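PDB 1FKM: protein (GYP1P) from Saccharomyces cerevisiae, which accelerates GTP hydrolysis by the Ypt/Rab GTPases Ypt1 and Ypt7, supplying an arginine finger and a glutamine finger in trans. Local coordinates for residues S112-R123 with E175-L186. Residues are numbered along the deposited sequence; the frame is centred on the assembly and turned at random.
Sequences SLQRILYLWAIR and EADTFWCLTKLL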
ATOM      1  N   SER A 112       9.650  12.882  -8.344  1.00 21.37           N
ATOM      2  CA  SER A 112       9.553  11.470  -8.704  1.00 19.96           C
ATOM      3  C   SER A 112       8.109  10.992  -8.589  1.00 19.96           C
ATOM      4  O   SER A 112       7.596  10.343  -9.499  1.00 19.01           O
ATOM      5  CB  SER A 112      10.444  10.610  -7.800  1.00 22.46           C
ATOM      6  OG  SER A 112      11.804  10.693  -8.186  1.00 22.03           O
ATOM      7  N   LEU A 113       7.458  11.310  -7.472  1.00 18.49           N
ATOM      8  CA  LEU A 113       6.069  10.896  -7.274  1.00 18.69           C
ATOM      9  C   LEU A 113       5.146  11.566  -8.290  1.00 19.36           C
ATOM     10  O   LEU A 113       4.175  10.974  -8.746  1.00 16.78           O
ATOM     11  CB  LEU A 113       5.612  11.216  -5.844  1.00 21.16           C
ATOM     12  CG  LEU A 113       6.359  10.447  -4.743  1.00 23.32           C
ATOM     13  CD1 LEU A 113       5.756  10.783  -3.373  1.00 25.01           C
ATOM     14  CD2 LEU A 113       6.270   8.935  -5.000  1.00 21.57           C
ATOM     15  N   GLN A 114       5.463  12.803  -8.652  1.00 18.75           N
ATOM     16  CA  GLN A 114       4.663  13.538  -9.631  1.00 21.25           C
ATOM     17  C   GLN A 114       4.639  12.770 -10.958  1.00 20.21           C
ATOM     18  O   GLN A 114       3.575  12.566 -11.555  1.00 19.58           O
ATOM     19  CB  GLN A 114       5.267  14.935  -9.832  1.00 24.97           C
ATOM     20  CG  GLN A 114       4.683  15.778 -10.970  1.00 30.89           C
ATOM     21  CD  GLN A 114       3.312  16.354 -10.657  1.00 33.03           C
ATOM     22  OE1 GLN A 114       3.045  16.786  -9.534  1.00 34.82           O
ATOM     23  NE2 GLN A 114       2.441  16.387 -11.662  1.00 32.28           N
ATOM     24  N   ARG A 115       5.812  12.341 -11.410  1.00 20.30           N
ATOM     25  CA  ARG A 115       5.919  11.604 -12.671  1.00 19.27           C
ATOM     26  C   ARG A 115       5.222  10.247 -12.611  1.00 18.70           C
ATOM     27  O   ARG A 115       4.520   9.851 -13.547  1.00 17.96           O
ATOM     28  CB  ARG A 115       7.391  11.407 -13.052  1.00 22.12           C
ATOM     29  CG  ARG A 115       8.128  12.691 -13.417  1.00 28.70           C
ATOM     30  CD  ARG A 115       9.513  12.393 -13.979  1.00 31.52           C
ATOM     31  NE  ARG A 115      10.490  12.027 -12.956  1.00 33.44           N
ATOM     32  CZ  ARG A 115      11.258  12.897 -12.305  1.00 36.74           C
ATOM     33  NH1 ARG A 115      11.164  14.197 -12.566  1.00 35.71           N
ATOM     34  NH2 ARG A 115      12.136  12.472 -11.401  1.00 34.84           N
ATOM     35  N   ILE A 116       5.427   9.527 -11.514  1.00 18.73           N
ATOM     36  CA  ILE A 116       4.802   8.218 -11.345  1.00 19.57           C
ATOM     37  C   ILE A 116       3.280   8.311 -11.397  1.00 18.73           C
ATOM     38  O   ILE A 116       2.624   7.572 -12.138  1.00 20.15           O
ATOM     39  CB  ILE A 116       5.213   7.579  -9.997  1.00 18.20           C
ATOM     40  CG1 ILE A 116       6.711   7.258 -10.011  1.00 18.22           C
ATOM     41  CG2 ILE A 116       4.391   6.322  -9.749  1.00 18.99           C
ATOM     42  CD1 ILE A 116       7.279   6.852  -8.645  1.00 18.08           C
ATOM     43  N   LEU A 117       2.718   9.223 -10.613  1.00 15.04           N
ATOM     44  CA  LEU A 117       1.272   9.370 -10.569  1.00 15.95           C
ATOM     45  C   LEU A 117       0.709   9.913 -11.869  1.00 17.05           C
ATOM     46  O   LEU A 117      -0.381   9.525 -12.288  1.00 16.96           O
ATOM     47  CB  LEU A 117       0.866  10.283  -9.413  1.00 17.87           C
ATOM     48  CG  LEU A 117       1.213   9.724  -8.029  1.00 19.16           C
ATOM     49  CD1 LEU A 117       0.829  10.738  -6.958  1.00 18.72           C
ATOM     50  CD2 LEU A 117       0.482   8.413  -7.805  1.00 19.23           C
ATOM     51  N   TYR A 118       1.457  10.808 -12.505  1.00 18.01           N
ATOM     52  CA  TYR A 118       1.008  11.393 -13.761  1.00 19.95           C
ATOM     53  C   TYR A 118       0.886  10.306 -14.823  1.00 19.33           C
ATOM     54  O   TYR A 118      -0.125  10.223 -15.525  1.00 20.61           O
ATOM     55  CB  TYR A 118       1.994  12.464 -14.229  1.00 20.36           C
ATOM     56  CG  TYR A 118       1.630  13.088 -15.555  1.00 23.24           C
ATOM     57  CD1 TYR A 118       0.478  13.863 -15.692  1.00 22.61           C
ATOM     58  CD2 TYR A 118       2.430  12.889 -16.680  1.00 26.75           C
ATOM     59  CE1 TYR A 118       0.129  14.429 -16.922  1.00 27.74           C
ATOM     60  CE2 TYR A 118       2.092  13.445 -17.916  1.00 29.07           C
ATOM     61  CZ  TYR A 118       0.941  14.213 -18.030  1.00 29.95           C
ATOM     62  OH  TYR A 118       0.596  14.744 -19.256  1.00 31.37           O
ATOM     63  N   LEU A 119       1.916   9.470 -14.940  1.00 19.48           N
ATOM     64  CA  LEU A 119       1.898   8.403 -15.935  1.00 21.11           C
ATOM     65  C   LEU A 119       0.752   7.430 -15.695  1.00 20.93           C
ATOM     66  O   LEU A 119       0.080   7.005 -16.637  1.00 21.59           O
ATOM     67  CB  LEU A 119       3.229   7.644 -15.944  1.00 19.04           C
ATOM     68  CG  LEU A 119       3.316   6.547 -17.017  1.00 22.81           C
ATOM     69  CD1 LEU A 119       3.083   7.157 -18.401  1.00 22.88           C
ATOM     70  CD2 LEU A 119       4.674   5.865 -16.949  1.00 21.81           C
ATOM     71  N   TRP A 120       0.520   7.067 -14.434  1.00 20.98           N
ATOM     72  CA  TRP A 120      -0.574   6.148 -14.134  1.00 18.78           C
ATOM     73  C   TRP A 120      -1.907   6.802 -14.496  1.00 20.20           C
ATOM     74  O   TRP A 120      -2.793   6.161 -15.078  1.00 19.10           O
ATOM     75  CB  TRP A 120      -0.588   5.771 -12.649  1.00 21.39           C
ATOM     76  CG  TRP A 120      -1.654   4.751 -12.328  1.00 19.97           C
ATOM     77  CD1 TRP A 120      -1.522   3.393 -12.345  1.00 22.24           C
ATOM     78  CD2 TRP A 120      -3.027   5.016 -12.015  1.00 20.60           C
ATOM     79  NE1 TRP A 120      -2.729   2.795 -12.063  1.00 22.34           N
ATOM     80  CE2 TRP A 120      -3.670   3.768 -11.858  1.00 20.74           C
ATOM     81  CE3 TRP A 120      -3.781   6.189 -11.857  1.00 20.37           C
ATOM     82  CZ2 TRP A 120      -5.030   3.658 -11.552  1.00 22.05           C
ATOM     83  CZ3 TRP A 120      -5.131   6.078 -11.553  1.00 21.60           C
ATOM     84  CH2 TRP A 120      -5.742   4.822 -11.405  1.00 20.76           C
ATOM     85  N   ALA A 121      -2.055   8.077 -14.148  1.00 19.35           N
ATOM     86  CA  ALA A 121      -3.296   8.798 -14.431  1.00 19.69           C
ATOM     87  C   ALA A 121      -3.572   8.888 -15.933  1.00 21.54           C
ATOM     88  O   ALA A 121      -4.710   8.724 -16.375  1.00 21.98           O
ATOM     89  CB  ALA A 121      -3.237  10.195 -13.823  1.00 23.84           C
ATOM     90  N   ILE A 122      -2.530   9.138 -16.715  1.00 21.71           N
ATOM     91  CA  ILE A 122      -2.679   9.240 -18.168  1.00 25.65           C
ATOM     92  C   ILE A 122      -3.061   7.887 -18.762  1.00 26.52           C
ATOM     93  O   ILE A 122      -3.786   7.812 -19.757  1.00 25.60           O
ATOM     94  CB  ILE A 122      -1.372   9.741 -18.819  1.00 35.29           C
ATOM     95  CG1 ILE A 122      -1.115  11.188 -18.397  1.00 38.36           C
ATOM     96  CG2 ILE A 122      -1.447   9.623 -20.337  1.00 41.04           C
ATOM     97  CD1 ILE A 122      -2.249  12.134 -18.720  1.00 41.59           C
ATOM     98  N   ARG A 123      -2.582   6.815 -18.138  1.00 24.17           N
ATOM     99  CA  ARG A 123      -2.877   5.469 -18.609  1.00 26.85           C
ATOM    100  C   ARG A 123      -4.217   4.915 -18.133  1.00 27.05           C
ATOM    101  O   ARG A 123      -4.612   3.819 -18.533  1.00 27.81           O
ATOM    102  CB  ARG A 123      -1.765   4.513 -18.194  1.00 30.96           C
ATOM    103  CG  ARG A 123      -0.490   4.681 -18.974  1.00 35.16           C
ATOM    104  CD  ARG A 123       0.369   3.451 -18.789  1.00 37.90           C
ATOM    105  NE  ARG A 123       1.502   3.431 -19.701  1.00 43.87           N
ATOM    106  CZ  ARG A 123       2.136   2.323 -20.062  1.00 43.35           C
ATOM    107  NH1 ARG A 123       1.736   1.152 -19.585  1.00 44.71           N
ATOM    108  NH2 ARG A 123       3.168   2.386 -20.893  1.00 45.17           N
ATOM    109  N   GLU A 175      11.682   4.816  -9.938  1.00 18.04           N
ATOM    110  CA  GLU A 175      10.391   5.336 -10.374  1.00 17.42           C
ATOM    111  C   GLU A 175       9.641   4.300 -11.201  1.00 17.14           C
ATOM    112  O   GLU A 175       8.447   4.091 -11.019  1.00 15.81           O
ATOM    113  CB  GLU A 175      10.583   6.604 -11.221  1.00 20.31           C
ATOM    114  CG  GLU A 175      10.798   7.879 -10.413  1.00 21.36           C
ATOM    115  CD  GLU A 175      11.097   9.085 -11.292  1.00 24.28           C
ATOM    116  OE1 GLU A 175      10.539   9.180 -12.409  1.00 24.37           O
ATOM    117  OE2 GLU A 175      11.883   9.948 -10.856  1.00 25.97           O
ATOM    118  N   ALA A 176      10.355   3.662 -12.122  1.00 17.59           N
ATOM    119  CA  ALA A 176       9.758   2.650 -12.988  1.00 17.19           C
ATOM    120  C   ALA A 176       9.232   1.460 -12.175  1.00 16.47           C
ATOM    121  O   ALA A 176       8.089   1.027 -12.355  1.00 17.18           O
ATOM    122  CB  ALA A 176      10.793   2.179 -14.010  1.00 16.64           C
ATOM    123  N   ASP A 177      10.063   0.933 -11.281  1.00 16.80           N
ATOM    124  CA  ASP A 177       9.646  -0.201 -10.462  1.00 17.60           C
ATOM    125  C   ASP A 177       8.420   0.171  -9.627  1.00 18.06           C
ATOM    126  O   ASP A 177       7.473  -0.604  -9.531  1.00 17.54           O
ATOM    127  CB  ASP A 177      10.773  -0.646  -9.527  1.00 18.73           C
ATOM    128  CG  ASP A 177      11.969  -1.225 -10.275  1.00 22.54           C
ATOM    129  OD1 ASP A 177      11.891  -1.405 -11.513  1.00 21.17           O
ATOM    130  OD2 ASP A 177      12.991  -1.512  -9.611  1.00 23.66           O
ATOM    131  N   THR A 178       8.451   1.357  -9.027  1.00 17.05           N
ATOM    132  CA  THR A 178       7.349   1.832  -8.201  1.00 16.23           C
ATOM    133  C   THR A 178       6.079   1.935  -9.043  1.00 17.16           C
ATOM    134  O   THR A 178       5.006   1.475  -8.638  1.00 17.12           O
ATOM    135  CB  THR A 178       7.697   3.209  -7.585  1.00 15.98           C
ATOM    136  OG1 THR A 178       8.882   3.080  -6.785  1.00 18.65           O
ATOM    137  CG2 THR A 178       6.558   3.712  -6.701  1.00 17.02           C
ATOM    138  N   PHE A 179       6.211   2.533 -10.221  1.00 16.61           N
ATOM    139  CA  PHE A 179       5.090   2.702 -11.149  1.00 16.43           C
ATOM    140  C   PHE A 179       4.438   1.378 -11.564  1.00 16.47           C
ATOM    141  O   PHE A 179       3.208   1.230 -11.517  1.00 16.92           O
ATOM    142  CB  PHE A 179       5.568   3.430 -12.409  1.00 18.47           C
ATOM    143  CG  PHE A 179       4.586   3.378 -13.541  1.00 19.17           C
ATOM    144  CD1 PHE A 179       3.432   4.153 -13.516  1.00 20.33           C
ATOM    145  CD2 PHE A 179       4.797   2.518 -14.623  1.00 20.69           C
ATOM    146  CE1 PHE A 179       2.494   4.073 -14.548  1.00 21.73           C
ATOM    147  CE2 PHE A 179       3.864   2.430 -15.661  1.00 20.72           C
ATOM    148  CZ  PHE A 179       2.711   3.207 -15.623  1.00 20.81           C
ATOM    149  N   TRP A 180       5.251   0.420 -11.996  1.00 16.88           N
ATOM    150  CA  TRP A 180       4.706  -0.868 -12.425  1.00 17.15           C
ATOM    151  C   TRP A 180       4.083  -1.651 -11.269  1.00 18.37           C
ATOM    152  O   TRP A 180       3.116  -2.393 -11.464  1.00 18.34           O
ATOM    153  CB  TRP A 180       5.791  -1.721 -13.095  1.00 18.30           C
ATOM    154  CG  TRP A 180       6.254  -1.176 -14.413  1.00 19.28           C
ATOM    155  CD1 TRP A 180       7.502  -0.725 -14.717  1.00 18.37           C
ATOM    156  CD2 TRP A 180       5.468  -1.022 -15.604  1.00 22.41           C
ATOM    157  NE1 TRP A 180       7.547  -0.299 -16.024  1.00 22.31           N
ATOM    158  CE2 TRP A 180       6.312  -0.471 -16.592  1.00 21.80           C
ATOM    159  CE3 TRP A 180       4.133  -1.299 -15.931  1.00 24.49           C
ATOM    160  CZ2 TRP A 180       5.868  -0.190 -17.890  1.00 24.87           C
ATOM    161  CZ3 TRP A 180       3.691  -1.018 -17.227  1.00 25.71           C
ATOM    162  CH2 TRP A 180       4.560  -0.470 -18.186  1.00 24.67           C
ATOM    163  N   CYS A 181       4.643  -1.507 -10.072  1.00 17.31           N
ATOM    164  CA  CYS A 181       4.085  -2.209  -8.921  1.00 17.79           C
ATOM    165  C   CYS A 181       2.808  -1.524  -8.456  1.00 18.67           C
ATOM    166  O   CYS A 181       1.856  -2.194  -8.049  1.00 18.45           O
ATOM    167  CB  CYS A 181       5.115  -2.298  -7.791  1.00 19.69           C
ATOM    168  SG  CYS A 181       6.470  -3.454  -8.202  1.00 20.74           S
ATOM    169  N   LEU A 182       2.775  -0.194  -8.520  1.00 17.15           N
ATOM    170  CA  LEU A 182       1.566   0.538  -8.146  1.00 19.02           C
ATOM    171  C   LEU A 182       0.482   0.100  -9.122  1.00 18.98           C
ATOM    172  O   LEU A 182      -0.672  -0.115  -8.744  1.00 18.00           O
ATOM    173  CB  LEU A 182       1.766   2.052  -8.294  1.00 22.61           C
ATOM    174  CG  LEU A 182       0.497   2.903  -8.149  1.00 22.53           C
ATOM    175  CD1 LEU A 182      -0.040   2.783  -6.726  1.00 23.77           C
ATOM    176  CD2 LEU A 182       0.804   4.354  -8.482  1.00 23.72           C
ATOM    177  N   THR A 183       0.866  -0.025 -10.390  1.00 19.23           N
ATOM    178  CA  THR A 183      -0.073  -0.429 -11.427  1.00 18.72           C
ATOM    179  C   THR A 183      -0.639  -1.818 -11.137  1.00 19.21           C
ATOM    180  O   THR A 183      -1.850  -2.029 -11.228  1.00 19.93           O
ATOM    181  CB  THR A 183       0.603  -0.403 -12.821  1.00 21.59           C
ATOM    182  OG1 THR A 183       0.970   0.948 -13.142  1.00 21.25           O
ATOM    183  CG2 THR A 183      -0.349  -0.927 -13.902  1.00 21.57           C
ATOM    184  N   LYS A 184       0.229  -2.755 -10.765  1.00 17.18           N
ATOM    185  CA  LYS A 184      -0.205  -4.120 -10.463  1.00 18.91           C
ATOM    186  C   LYS A 184      -1.150  -4.142  -9.267  1.00 19.38           C
ATOM    187  O   LYS A 184      -2.117  -4.902  -9.250  1.00 19.93           O
ATOM    188  CB  LYS A 184       1.003  -5.023 -10.164  1.00 27.60           C
ATOM    189  CG  LYS A 184       1.769  -5.492 -11.388  1.00 35.41           C
ATOM    190  CD  LYS A 184       0.939  -6.464 -12.217  1.00 42.45           C
ATOM    191  CE  LYS A 184       1.700  -6.944 -13.450  1.00 46.65           C
ATOM    192  NZ  LYS A 184       0.861  -7.841 -14.297  1.00 48.52           N
ATOM    193  N   LEU A 185      -0.862  -3.311  -8.267  1.00 18.75           N
ATOM    194  CA  LEU A 185      -1.697  -3.240  -7.069  1.00 20.69           C
ATOM    195  C   LEU A 185      -3.100  -2.764  -7.418  1.00 21.27           C
ATOM    196  O   LEU A 185      -4.089  -3.428  -7.108  1.00 21.76           O
ATOM    197  CB  LEU A 185      -1.091  -2.269  -6.048  1.00 24.63           C
ATOM    198  CG  LEU A 185      -1.914  -2.092  -4.766  1.00 28.16           C
ATOM    199  CD1 LEU A 185      -1.904  -3.400  -3.982  1.00 28.84           C
ATOM    200  CD2 LEU A 185      -1.333  -0.957  -3.922  1.00 29.01           C
ATOM    201  N   LEU A 186      -3.174  -1.614  -8.077  1.00 20.29           N
ATOM    202  CA  LEU A 186      -4.450  -1.025  -8.445  1.00 21.68           C
ATOM    203  C   LEU A 186      -5.283  -1.864  -9.422  1.00 22.08           C
ATOM    204  O   LEU A 186      -6.508  -1.725  -9.471  1.00 21.79           O
ATOM    205  CB  LEU A 186      -4.218   0.386  -9.003  1.00 25.57           C
ATOM    206  CG  LEU A 186      -3.589   1.382  -8.015  1.00 28.13           C
ATOM    207  CD1 LEU A 186      -3.394   2.720  -8.693  1.00 28.98           C
ATOM    208  CD2 LEU A 186      -4.478   1.544  -6.796  1.00 31.49           C
TER
HETATM  209  O   HOH W   1      -3.660   0.046 -12.337  1.00 19.90           O
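Ile116 sits as a knob in a hole formed by Glu175, Thr178, Phe179 and Leu182, joining segments 112-123 and 175-186, whose axes cross at -41°, in the helical TBC (Rab-GAP) domain. The backbones are closest here, with Ile116 CA 5.5 Å from Phe179 CA. The two branches of Ile116 divide the work: CD1 reaches the Thr178 methyl CG2, while CG2 lies against Phe179 CB and Leu182 CD2.

At one end, Arg115 grips Glu175 side-on in a two-pronged salt bridge. Its NE meets OE1 of Glu175 at 2.9 Å with a nearly straight N-H...O angle of 172°, and its NH2 meets OE2 at 2.6 Å, both oxygens being approached on their syn sides. A bend along the Arg115 chain at chi3 turns the guanidinium to within 29° of the carboxylate plane. Tyr68 OH, on helix 57-74, bonds to OE1 as a second partner, which would help hold the carboxylate in place.

Farther along, the end of the Phe179 side chain comes close to segment 112-123, CG being anti to the backbone N. Leu119 CD2 makes a CH-pi contact over one face, 3.6 Å from the ring centroid, and Thr183 OG1 lies over the opposite face, offset toward the rim. Beyond it, Leu186 CD1 presses on the Trp120 indole, 3.3 Å from CE2.

In this buried interface the Leu117 side chain lies about 9 Å from that of Gln131, the glutamine finger. A water bridges the two segments, accepting from Trp120 NE1 at 2.9 Å and donating to Thr183 O at 3.0 Å.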